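Local coordinates for receptor-like protein kinase ANXUR1 (Arabidopsis thaliana, PDB 6FIG) that probably acts as a cell-surface receptor kinase in plant reproduction, carrying a malectin-like ectodomain, at residues A183-M188 / E368-D373; D275-Y280 / V336-G341; I301-R306 / K330-Y335. One frame throughout, in Å; residues are numbered along the deposited sequence.

Contact 1: residues A183-M188 / E368-D373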
loop_
_atom_site.group_PDB
_atom_site.type_symbol
_atom_site.label_atom_id
_atom_site.label_comp_id
_atom_site.label_asym_id
_atom_site.label_seq_id
_atom_site.Cartn_x
_atom_site.Cartn_y
_atom_site.Cartn_z
ATOM N N ALA A 183 1.668 25.462 1.716
ATOM C CA ALA A 183 2.179 25.746 0.389
ATOM C C ALA A 183 1.835 24.613 -0.571
ATOM O O ALA A 183 1.655 23.463 -0.150
ATOM C CB ALA A 183 3.674 25.959 0.432
ATOM N N ASN A 184 1.761 24.958 -1.846
ATOM C CA ASN A 184 1.772 23.983 -2.929
ATOM C C ASN A 184 3.191 23.889 -3.413
ATOM O O ASN A 184 3.845 24.934 -3.591
ATOM C CB ASN A 184 0.836 24.424 -4.048
ATOM C CG ASN A 184 -0.586 24.543 -3.569
ATOM O OD1 ASN A 184 -1.215 23.526 -3.204
ATOM N ND2 ASN A 184 -1.105 25.773 -3.520
ATOM N N LEU A 185 3.703 22.668 -3.564
ATOM C CA LEU A 185 5.108 22.458 -3.863
ATOM C C LEU A 185 5.238 21.603 -5.092
ATOM O O LEU A 185 4.373 20.753 -5.354
ATOM C CB LEU A 185 5.817 21.744 -2.705
ATOM C CG LEU A 185 5.701 22.323 -1.298
ATOM C CD1 LEU A 185 6.254 21.315 -0.282
ATOM C CD2 LEU A 185 6.475 23.602 -1.198
ATOM N N GLN A 186 6.292 21.818 -5.846
ATOM C CA GLN A 186 6.721 20.883 -6.891
ATOM C C GLN A 186 7.987 20.186 -6.418
ATOM O O GLN A 186 8.952 20.847 -6.014
ATOM C CB GLN A 186 6.979 21.601 -8.202
ATOM C CG GLN A 186 7.465 20.691 -9.322
ATOM C CD GLN A 186 7.702 21.391 -10.631
ATOM O OE1 GLN A 186 7.500 22.610 -10.776
ATOM N NE2 GLN A 186 8.152 20.617 -11.616
ATOM N N SER A 187 8.005 18.864 -6.540
ATOM C CA SER A 187 9.198 18.065 -6.265
ATOM C C SER A 187 10.158 18.199 -7.407
ATOM O O SER A 187 9.854 17.809 -8.520
ATOM C CB SER A 187 8.828 16.594 -6.080
ATOM O OG SER A 187 7.899 16.468 -5.034
ATOM N N MET A 188 11.318 18.811 -7.165
ATOM C CA MET A 188 12.268 19.035 -8.237
ATOM C C MET A 188 13.277 17.905 -8.331
ATOM O O MET A 188 13.616 17.474 -9.414
ATOM C CB MET A 188 12.996 20.376 -8.054
ATOM C CG MET A 188 12.081 21.564 -7.841
ATOM S SD MET A 188 10.989 21.894 -9.257
ATOM C CE MET A 188 12.129 22.444 -10.505
ATOM N N GLU A 368 16.185 16.374 -0.784
ATOM C CA GLU A 368 15.024 16.712 -1.608
ATOM C C GLU A 368 15.022 18.199 -1.845
ATOM O O GLU A 368 15.389 18.985 -0.963
ATOM C CB GLU A 368 13.751 16.294 -0.922
ATOM C CG GLU A 368 13.645 14.798 -0.724
ATOM C CD GLU A 368 12.475 14.439 0.144
ATOM O OE1 GLU A 368 12.558 14.610 1.376
ATOM O OE2 GLU A 368 11.388 14.044 -0.394
ATOM N N ILE A 369 14.599 18.597 -3.042
ATOM C CA ILE A 369 14.480 20.000 -3.401
ATOM C C ILE A 369 13.048 20.235 -3.863
ATOM O O ILE A 369 12.594 19.542 -4.777
ATOM C CB ILE A 369 15.479 20.410 -4.478
ATOM C CG1 ILE A 369 16.909 20.134 -3.966
ATOM C CG2 ILE A 369 15.269 21.873 -4.848
ATOM C CD1 ILE A 369 17.999 20.463 -4.927
ATOM N N PHE A 370 12.365 21.171 -3.210
ATOM C CA PHE A 370 10.974 21.534 -3.555
ATOM C C PHE A 370 10.859 22.993 -3.981
ATOM O O PHE A 370 11.457 23.874 -3.372
ATOM C CB PHE A 370 10.089 21.348 -2.340
ATOM C CG PHE A 370 10.108 19.959 -1.798
ATOM C CD1 PHE A 370 9.348 18.950 -2.389
ATOM C CD2 PHE A 370 10.886 19.647 -0.697
ATOM C CE1 PHE A 370 9.396 17.655 -1.887
ATOM C CE2 PHE A 370 10.920 18.356 -0.203
ATOM C CZ PHE A 370 10.183 17.374 -0.799
ATOM N N LYS A 371 10.094 23.240 -5.038
ATOM C CA LYS A 371 9.693 24.598 -5.422
ATOM C C LYS A 371 8.441 24.998 -4.687
ATOM O O LYS A 371 7.476 24.252 -4.722
ATOM C CB LYS A 371 9.402 24.624 -6.915
ATOM C CG LYS A 371 9.043 25.970 -7.492
ATOM C CD LYS A 371 8.446 25.813 -8.886
ATOM C CE LYS A 371 9.482 25.420 -9.914
ATOM N NZ LYS A 371 8.814 25.083 -11.187
ATOM N N MET A 372 8.423 26.165 -4.073
ATOM C CA MET A 372 7.216 26.694 -3.455
ATOM C C MET A 372 6.431 27.500 -4.479
ATOM O O MET A 372 7.019 28.185 -5.326
ATOM C CB MET A 372 7.574 27.617 -2.292
ATOM C CG MET A 372 8.377 26.941 -1.212
ATOM S SD MET A 372 8.601 28.000 0.222
ATOM C CE MET A 372 6.936 28.054 0.878
ATOM N N ASP A 373 5.102 27.455 -4.387
ATOM C CA ASP A 373 4.281 28.258 -5.280
ATOM C C ASP A 373 4.377 29.757 -4.975
ATOM O O ASP A 373 4.556 30.169 -3.824
ATOM C CB ASP A 373 2.812 27.768 -5.371
ATOM C CG ASP A 373 2.010 27.863 -4.051
ATOM O OD1 ASP A 373 2.544 27.641 -2.934
ATOM O OD2 ASP A 373 0.769 28.083 -4.164
#
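Gln186 and Lys371 face each other as an antiparallel hydrogen-bonded pair, and their side chains run alongside one another on the same side of the sheet. The backbone bonds are tight, with Lys371 N 2.8 Å from Gln186 O. Both chains leave with CG anti to the backbone N (chi1 178° in Gln186), and Gln186 stays extended while Lys371 bends at chi3, which sets Lys371 NZ 2.8 Å from Gln186 OE1. A long amide suits this place because it offers a neutral acceptor to a buried ammonium. Asp275 adds a salt bridge, the carbonyl of Leu378 a further bond and Phe278 a cation-pi contact, which probably offsets the charge.

The other face, formed by Leu185, Met372, Ser187 and Phe370, is largely apolar: Leu185 CD2 rests 3.8 Å from Met372 CG. Strand 185-192 also pairs on its other side with strand 122-128, while 363-372 is flanked by 278-287, an arrangement consistent with the two malectin-like lobes of this receptor family meeting here.

Ser187 and Met188 are partly exposed, and the packing is looser at Ser187. Its OG lies at the edge of the Phe370 ring, 3.7 Å from CE1, and has its main bond outside, with Glu125. Met188 is well engaged: its N reaches Ile369 O at 2.8 Å, and its side chain, bent at chi2 and chi3, crosses Lys371 and lays SD against CB and CE. At the opposite end, partly exposed Asp373 is held firmly all the same. Its carboxylate is met from above its plane by Asn184 N (3.0 Å to OD1) and by Asn184 ND2 (3.0 Å to OD2, nearly straight at 170°), the amide and carboxylate planes standing 76° apart, while Asn184 OD1 bonds to Ala129 N.

Contact 2: residues D275-Y280 / V336-G341. With NAG (2-acetamido-2-deoxy-beta-D-glucopyranose), chain E; FUC (alpha-L-fucopyranose), chain B; NAG (2-acetamido-2-deoxy-beta-D-glucopyranose), chain C.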
loop_
_atom_site.group_PDB
_atom_site.type_symbol
_atom_site.label_atom_id
_atom_site.label_comp_id
_atom_site.label_asym_id
_atom_site.label_seq_id
_atom_site.Cartn_x
_atom_site.Cartn_y
_atom_site.Cartn_z
ATOM N N ASP A 275 14.127 26.553 -11.876
ATOM C CA ASP A 275 13.474 27.703 -12.510
ATOM C C ASP A 275 13.668 28.952 -11.658
ATOM O O ASP A 275 13.466 28.930 -10.459
ATOM C CB ASP A 275 11.971 27.431 -12.653
ATOM C CG ASP A 275 11.667 26.198 -13.508
ATOM O OD1 ASP A 275 12.422 25.933 -14.485
ATOM O OD2 ASP A 275 10.634 25.526 -13.229
ATOM N N LYS A 276 14.027 30.057 -12.289
ATOM C CA LYS A 276 14.205 31.324 -11.580
ATOM C C LYS A 276 12.859 31.866 -11.056
ATOM O O LYS A 276 11.786 31.486 -11.556
ATOM C CB LYS A 276 14.865 32.345 -12.508
ATOM C CG LYS A 276 16.315 32.021 -12.862
ATOM C CD LYS A 276 16.976 33.046 -13.791
ATOM C CE LYS A 276 16.509 32.931 -15.235
ATOM N NZ LYS A 276 17.390 33.668 -16.179
ATOM N N ASN A 277 12.929 32.707 -10.036
ATOM C CA ASN A 277 11.787 33.473 -9.498
ATOM C C ASN A 277 10.868 32.644 -8.611
ATOM O O ASN A 277 9.663 32.915 -8.527
ATOM C CB ASN A 277 10.922 34.132 -10.591
ATOM C CG ASN A 277 11.645 35.165 -11.397
ATOM O OD1 ASN A 277 12.873 35.232 -11.435
ATOM N ND2 ASN A 277 10.858 36.012 -12.047
ATOM N N PHE A 278 11.424 31.628 -7.981
ATOM C CA PHE A 278 10.732 30.866 -6.947
ATOM C C PHE A 278 11.650 30.724 -5.736
ATOM O O PHE A 278 12.896 30.744 -5.862
ATOM C CB PHE A 278 10.367 29.458 -7.416
ATOM C CG PHE A 278 9.401 29.412 -8.559
ATOM C CD1 PHE A 278 8.031 29.502 -8.319
ATOM C CD2 PHE A 278 9.850 29.276 -9.869
ATOM C CE1 PHE A 278 7.127 29.443 -9.368
ATOM C CE2 PHE A 278 8.944 29.229 -10.924
ATOM C CZ PHE A 278 7.578 29.296 -10.668
ATOM N N THR A 279 11.027 30.572 -4.574
ATOM C CA THR A 279 11.697 30.092 -3.386
ATOM C C THR A 279 11.684 28.575 -3.390
ATOM O O THR A 279 10.645 27.943 -3.658
ATOM C CB THR A 279 11.004 30.618 -2.120
ATOM O OG1 THR A 279 11.048 32.045 -2.105
ATOM C CG2 THR A 279 11.673 30.085 -0.862
ATOM N N TYR A 280 12.838 27.988 -3.130
ATOM C CA TYR A 280 13.019 26.547 -3.021
ATOM C C TYR A 280 13.343 26.135 -1.585
ATOM O O TYR A 280 13.995 26.881 -0.841
ATOM C CB TYR A 280 14.150 26.054 -3.931
ATOM C CG TYR A 280 13.801 26.237 -5.382
ATOM C CD1 TYR A 280 13.238 25.187 -6.102
ATOM C CD2 TYR A 280 13.995 27.448 -6.012
ATOM C CE1 TYR A 280 12.878 25.349 -7.430
ATOM C CE2 TYR A 280 13.619 27.627 -7.347
ATOM C CZ TYR A 280 13.045 26.566 -8.042
ATOM O OH TYR A 280 12.667 26.704 -9.366
ATOM N N VAL A 336 15.624 32.075 -5.533
ATOM C CA VAL A 336 16.502 32.154 -6.686
ATOM C C VAL A 336 16.035 33.267 -7.587
ATOM O O VAL A 336 15.001 33.150 -8.230
ATOM C CB VAL A 336 16.569 30.826 -7.443
ATOM C CG1 VAL A 336 17.435 30.976 -8.705
ATOM C CG2 VAL A 336 17.079 29.752 -6.510
ATOM N N ASP A 337 16.852 34.321 -7.645
ATOM C CA ASP A 337 16.491 35.615 -8.230
ATOM C C ASP A 337 16.744 35.589 -9.721
ATOM O O ASP A 337 17.591 34.831 -10.215
ATOM C CB ASP A 337 17.334 36.738 -7.592
ATOM C CG ASP A 337 16.811 38.131 -7.914
ATOM O OD1 ASP A 337 17.336 38.781 -8.849
ATOM O OD2 ASP A 337 15.882 38.594 -7.234
ATOM N N ALA A 338 16.020 36.452 -10.428
ATOM C CA ALA A 338 16.112 36.566 -11.878
ATOM C C ALA A 338 17.533 36.866 -12.415
ATOM O O ALA A 338 17.837 36.493 -13.545
ATOM C CB ALA A 338 15.126 37.612 -12.362
ATOM N N ASN A 339 18.391 37.515 -11.622
ATOM C CA ASN A 339 19.830 37.652 -11.987
ATOM C C ASN A 339 20.736 36.683 -11.217
ATOM O O ASN A 339 21.211 35.694 -11.789
ATOM C CB ASN A 339 20.343 39.114 -11.945
ATOM C CG ASN A 339 19.863 39.901 -10.736
ATOM O OD1 ASN A 339 20.014 39.460 -9.597
ATOM N ND2 ASN A 339 19.307 41.090 -10.981
ATOM N N ASN A 340 20.943 36.941 -9.928
ATOM C CA ASN A 340 21.819 36.099 -9.086
ATOM C C ASN A 340 21.137 34.766 -8.717
ATOM O O ASN A 340 19.920 34.719 -8.517
ATOM C CB ASN A 340 22.283 36.865 -7.830
ATOM C CG ASN A 340 21.140 37.217 -6.888
ATOM O OD1 ASN A 340 20.651 36.370 -6.132
ATOM N ND2 ASN A 340 20.713 38.480 -6.927
ATOM N N GLY A 341 21.923 33.692 -8.623
ATOM C CA GLY A 341 21.385 32.324 -8.537
ATOM C C GLY A 341 21.390 31.681 -9.917
ATOM O O GLY A 341 21.895 30.571 -10.081
HETATM C C1 NAG E . 11.319 37.081 -12.890
HETATM C C2 NAG E . 10.316 37.273 -14.030
HETATM C C3 NAG E . 10.752 38.411 -14.936
HETATM C C4 NAG E . 10.983 39.656 -14.085
HETATM C C5 NAG E . 11.908 39.372 -12.889
HETATM C C6 NAG E . 11.987 40.579 -11.969
HETATM C C7 NAG E . 9.197 35.210 -14.783
HETATM C C8 NAG E . 9.359 34.021 -15.699
HETATM N N2 NAG E . 10.229 36.063 -14.815
HETATM O O3 NAG E . 9.774 38.687 -15.945
HETATM O O4 NAG E . 11.457 40.775 -14.852
HETATM O O5 NAG E . 11.394 38.286 -12.138
HETATM O O6 NAG E . 12.966 40.371 -10.931
HETATM O O7 NAG E . 8.188 35.365 -14.087
HETATM C C1 FUC B . 12.979 41.517 -10.055
HETATM C C2 FUC B . 14.070 41.329 -9.002
HETATM C C3 FUC B . 15.452 41.402 -9.647
HETATM C C4 FUC B . 15.624 42.699 -10.428
HETATM C C5 FUC B . 14.474 42.830 -11.422
HETATM C C6 FUC B . 14.497 44.126 -12.216
HETATM O O2 FUC B . 13.866 40.073 -8.383
HETATM O O3 FUC B . 16.459 41.235 -8.633
HETATM O O4 FUC B . 15.609 43.844 -9.569
HETATM O O5 FUC B . 13.241 42.757 -10.698
HETATM C C1 NAG C . 12.685 40.630 -15.590
HETATM C C2 NAG C . 12.607 41.739 -16.623
HETATM C C3 NAG C . 13.846 41.717 -17.489
HETATM C C4 NAG C . 15.098 41.798 -16.629
HETATM C C5 NAG C . 15.112 40.768 -15.514
HETATM C C6 NAG C . 16.301 41.122 -14.609
HETATM C C7 NAG C . 10.419 42.422 -17.536
HETATM C C8 NAG C . 9.276 41.951 -18.386
HETATM N N2 NAG C . 11.402 41.534 -17.411
HETATM O O3 NAG C . 13.805 42.837 -18.360
HETATM O O4 NAG C . 16.254 41.596 -17.453
HETATM O O5 NAG C . 13.865 40.756 -14.796
HETATM O O6 NAG C . 16.289 40.294 -13.468
HETATM O O7 NAG C . 10.420 43.537 -17.035
HETATM O O HOH W 1 13.296 37.664 -9.427
#
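A backbone pairing beside a glycosylation site joins Asn277 and Phe278, at the approach to strand 278-287, to Val336, in the segment that links strands 327-336 and 344-351. Asn277 N bonds to Val336 O at 2.8 Å, and Val336 N returns a longer bond to Phe278 O at 3.1 Å. Beneath this pairing lies the buried side: Val336 CG2 packs obliquely on the Tyr280 ring, 3.9 Å from CD2, a place that suits a compact branched residue. Tyr280 OH in turn donates to Asp275 O at 2.6 Å, on a lone pair in the carbonyl plane, and so ties the ring to the backbone at Asp275.

On the outer side, Asn277 lies in the left-handed region of backbone space (phi 78°), which asparagine tolerates well. It opens an Asn-Phe-Thr sequon, and its ND2 is joined covalently to C1 of a 2-acetamido-2-deoxyglucose. A fucose on O6 of that sugar bends back onto the loop, where Asp337 grips it with both carboxylate oxygens: OD1 accepts from fucose O3 at 2.6 Å and OD2 from O2 at 2.8 Å. CG anti to the backbone N (chi1 -167°) brings the carboxylate of Asp337 to the fucose. OD1 also accepts from Asn339 N, closing an Asx turn that orients the carboxylate. Ala338 N donates to a water, 3.1 Å away, that also bonds to fucose O2. A small methyl suits Ala338, whose CB fits against both Asn277 OD1 (3.4 Å) and O6 of the second N-acetylglucosamine. Lys276 CD rests near Ala338 O.

The fucose is tethered through the first sugar and gripped by the Asp337 carboxylate, so this part of the glycan is probably ordered rather than freely waving.

Contact 3: residues I301-R306 / K330-Y335. With NAG (2-acetamido-2-deoxy-beta-D-glucopyranose), chain D; NAG (2-acetamido-2-deoxy-beta-D-glucopyranose), chain F.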
loop_
_atom_site.group_PDB
_atom_site.type_symbol
_atom_site.label_atom_id
_atom_site.label_comp_id
_atom_site.label_asym_id
_atom_site.label_seq_id
_atom_site.Cartn_x
_atom_site.Cartn_y
_atom_site.Cartn_z
ATOM N N ILE A 301 27.792 24.173 5.858
ATOM C CA ILE A 301 26.875 23.901 4.742
ATOM C C ILE A 301 26.535 25.230 4.105
ATOM O O ILE A 301 26.126 26.167 4.810
ATOM C CB ILE A 301 25.578 23.231 5.208
ATOM C CG1 ILE A 301 25.854 21.929 5.979
ATOM C CG2 ILE A 301 24.654 22.957 4.019
ATOM C CD1 ILE A 301 24.601 21.242 6.486
ATOM N N TYR A 302 26.708 25.309 2.784
ATOM C CA TYR A 302 26.421 26.520 2.016
ATOM C C TYR A 302 25.421 26.201 0.915
ATOM O O TYR A 302 25.446 25.115 0.335
ATOM C CB TYR A 302 27.700 27.081 1.407
ATOM C CG TYR A 302 28.826 27.219 2.394
ATOM C CD1 TYR A 302 28.862 28.277 3.288
ATOM C CD2 TYR A 302 29.875 26.299 2.413
ATOM C CE1 TYR A 302 29.915 28.417 4.184
ATOM C CE2 TYR A 302 30.927 26.427 3.301
ATOM C CZ TYR A 302 30.944 27.479 4.182
ATOM O OH TYR A 302 32.029 27.572 5.058
ATOM N N ILE A 303 24.514 27.147 0.660
ATOM C CA ILE A 303 23.504 26.998 -0.388
ATOM C C ILE A 303 23.585 28.271 -1.229
ATOM O O ILE A 303 23.426 29.368 -0.697
ATOM C CB ILE A 303 22.078 26.788 0.193
ATOM C CG1 ILE A 303 21.998 25.438 0.910
ATOM C CG2 ILE A 303 21.032 26.842 -0.924
ATOM C CD1 ILE A 303 20.741 25.175 1.722
ATOM N N ASN A 304 23.869 28.132 -2.522
ATOM C CA ASN A 304 24.052 29.273 -3.431
ATOM C C ASN A 304 25.034 30.277 -2.871
ATOM O O ASN A 304 24.766 31.482 -2.833
ATOM C CB ASN A 304 22.701 29.930 -3.796
ATOM C CG ASN A 304 21.960 29.146 -4.839
ATOM O OD1 ASN A 304 22.217 27.972 -4.998
ATOM N ND2 ASN A 304 21.002 29.774 -5.522
ATOM N N ASN A 305 26.163 29.737 -2.401
ATOM C CA ASN A 305 27.276 30.506 -1.828
ATOM C C ASN A 305 26.952 31.254 -0.535
ATOM O O ASN A 305 27.788 32.027 -0.056
ATOM C CB ASN A 305 27.882 31.460 -2.872
ATOM C CG ASN A 305 28.327 30.739 -4.128
ATOM O OD1 ASN A 305 28.782 29.585 -4.072
ATOM N ND2 ASN A 305 28.199 31.410 -5.276
ATOM N N ARG A 306 25.786 30.996 0.055
ATOM C CA ARG A 306 25.374 31.638 1.285
ATOM C C ARG A 306 25.351 30.605 2.411
ATOM O O ARG A 306 25.285 29.399 2.169
ATOM C CB ARG A 306 24.013 32.259 1.101
ATOM C CG ARG A 306 24.035 33.370 0.060
ATOM C CD ARG A 306 22.638 33.681 -0.389
ATOM N NE ARG A 306 21.911 34.407 0.642
ATOM C CZ ARG A 306 20.673 34.874 0.515
ATOM N NH1 ARG A 306 19.980 34.675 -0.609
ATOM N NH2 ARG A 306 20.126 35.549 1.527
ATOM N N LYS A 330 16.761 18.575 7.961
ATOM C CA LYS A 330 16.677 19.999 8.169
ATOM C C LYS A 330 16.279 20.665 6.871
ATOM O O LYS A 330 16.828 20.354 5.832
ATOM C CB LYS A 330 17.988 20.585 8.647
ATOM C CG LYS A 330 17.767 21.971 9.259
ATOM C CD LYS A 330 18.655 22.202 10.475
ATOM C CE LYS A 330 18.251 23.466 11.216
ATOM N NZ LYS A 330 18.576 24.713 10.471
ATOM N N ASP A 331 15.323 21.584 6.965
ATOM C CA ASP A 331 14.848 22.330 5.800
ATOM C C ASP A 331 15.451 23.744 5.742
ATOM O O ASP A 331 15.420 24.493 6.715
ATOM C CB ASP A 331 13.321 22.457 5.840
ATOM C CG ASP A 331 12.614 21.176 5.534
ATOM O OD1 ASP A 331 13.198 20.231 4.993
ATOM O OD2 ASP A 331 11.383 21.157 5.794
ATOM N N TYR A 332 15.946 24.103 4.566
ATOM C CA TYR A 332 16.474 25.449 4.297
ATOM C C TYR A 332 15.764 26.018 3.081
ATOM O O TYR A 332 15.460 25.273 2.154
ATOM C CB TYR A 332 17.966 25.362 3.984
ATOM C CG TYR A 332 18.790 24.731 5.081
ATOM C CD1 TYR A 332 19.252 25.492 6.142
ATOM C CD2 TYR A 332 19.087 23.376 5.055
ATOM C CE1 TYR A 332 20.011 24.912 7.160
ATOM C CE2 TYR A 332 19.850 22.794 6.060
ATOM C CZ TYR A 332 20.305 23.567 7.095
ATOM O OH TYR A 332 21.042 22.945 8.069
ATOM N N ALA A 333 15.520 27.314 3.087
ATOM C CA ALA A 333 14.836 27.987 1.982
ATOM C C ALA A 333 15.730 29.032 1.333
ATOM O O ALA A 333 16.480 29.748 2.016
ATOM C CB ALA A 333 13.541 28.626 2.461
ATOM N N ILE A 334 15.640 29.132 0.007
ATOM C CA ILE A 334 16.407 30.099 -0.773
ATOM C C ILE A 334 15.558 30.605 -1.938
ATOM O O ILE A 334 15.022 29.780 -2.690
ATOM C CB ILE A 334 17.742 29.479 -1.311
ATOM C CG1 ILE A 334 18.587 30.516 -2.068
ATOM C CG2 ILE A 334 17.565 28.222 -2.136
ATOM C CD1 ILE A 334 19.805 30.962 -1.327
ATOM N N TYR A 335 15.489 31.929 -2.088
ATOM C CA TYR A 335 14.900 32.539 -3.270
ATOM C C TYR A 335 15.949 32.590 -4.359
ATOM O O TYR A 335 17.064 33.084 -4.126
ATOM C CB TYR A 335 14.365 33.942 -2.991
ATOM C CG TYR A 335 13.694 34.560 -4.204
ATOM C CD1 TYR A 335 12.517 34.018 -4.724
ATOM C CD2 TYR A 335 14.235 35.666 -4.847
ATOM C CE1 TYR A 335 11.920 34.560 -5.836
ATOM C CE2 TYR A 335 13.629 36.220 -5.960
ATOM C CZ TYR A 335 12.460 35.659 -6.449
ATOM O OH TYR A 335 11.844 36.196 -7.552
HETATM C C1 NAG D . 33.357 26.134 -0.061
HETATM C C2 NAG D . 34.656 26.914 -0.050
HETATM C C3 NAG D . 34.442 28.333 0.466
HETATM C C4 NAG D . 33.243 29.003 -0.182
HETATM C C5 NAG D . 32.021 28.109 -0.023
HETATM C C6 NAG D . 30.711 28.681 -0.554
HETATM C C7 NAG D . 36.639 25.518 0.381
HETATM C C8 NAG D . 37.425 24.813 1.457
HETATM N N2 NAG D . 35.560 26.171 0.821
HETATM O O3 NAG D . 35.615 29.101 0.198
HETATM O O4 NAG D . 32.979 30.244 0.478
HETATM O O5 NAG D . 32.332 26.898 -0.700
HETATM O O6 NAG D . 30.720 28.746 -1.983
HETATM O O7 NAG D . 36.980 25.489 -0.799
HETATM C C1 NAG F . 32.849 31.289 -0.489
HETATM C C2 NAG F . 32.245 32.530 0.141
HETATM C C3 NAG F . 32.019 33.546 -0.972
HETATM C C4 NAG F . 33.317 33.831 -1.739
HETATM C C5 NAG F . 34.056 32.542 -2.134
HETATM C C6 NAG F . 35.486 32.825 -2.589
HETATM C C7 NAG F . 30.898 32.047 2.151
HETATM C C8 NAG F . 29.512 31.783 2.668
HETATM N N2 NAG F . 30.992 32.253 0.832
HETATM O O3 NAG F . 31.505 34.753 -0.402
HETATM O O4 NAG F . 33.004 34.603 -2.913
HETATM O O5 NAG F . 34.120 31.614 -1.040
HETATM O O6 NAG F . 36.383 32.773 -1.470
HETATM O O7 NAG F . 31.858 32.061 2.906
HETATM O O HOH W 2 19.906 32.397 -4.831
HETATM O O HOH W 3 17.968 35.016 -2.407
#
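Ile303 carries the apolar part of this contact, reaching two residues of the strand opposite. Its CD1 touches Tyr332 CB at 3.6 Å and lies obliquely to the ring, the two side chains crossing at about a right angle, while its CG2 meets Ile334 CG2 at 3.9 Å as the two isoleucines slide past each other. Ile334 CG1 stands anti to its backbone N (chi1 -177°), carrying CD1 to the turn, where it packs on Asn304 CB (3.9 Å) and against Arg306. Branched aliphatic chains suit such interlocking between layers.

Polar links across the segments run through water. One water joins Asn304 ND2 to the carbonyl of Tyr335, and a second, more weakly bound to Arg306 NH1, reaches the same oxygen. Asn304 and Asn305 occupy the corners of a type I' turn, the tip of a two-residue beta hairpin closed by Arg306 N to Ile303 O at 3.0 Å and Ile303 N to Arg306 O at 2.8 Å; asparagine accepts their left-handed backbone. Asn304 OD1 bonds to Thr346 N beyond the turn.

Sugar contacts lie on the far side. Tyr302 offers one ring face to an N-acetylglucosamine, and the backbone O of Asn305 takes a weak bond from N2 of the second sugar.

The contact thus bridges two layers: strand 299-303, beside 344-351 in a four-stranded antiparallel sheet, packs over strand 327-336, whose partners include 278-287 and 167-170.

The three contacts are nested along the chain: contact 1 closes the widest loop, contact 2 lies inside it, and contact 3 inside contact 2. The centres of contacts 1 and 2 are about 13 Å apart. Those of contacts 2 and 3 are also about 13 Å apart. Between contacts 1 and 3 the centres are about 15 Å apart. Strand 278-287 connects them, lying between 363-372 of contact 1 and 327-336, which runs through contact 3 into contact 2. Met372 N probably bonds to Thr279 O between contacts 1 and 2, and Tyr280 N to Ile334 O between contacts 2 and 3. Together they lead from near the centre of the chain to its glycan-bearing surface.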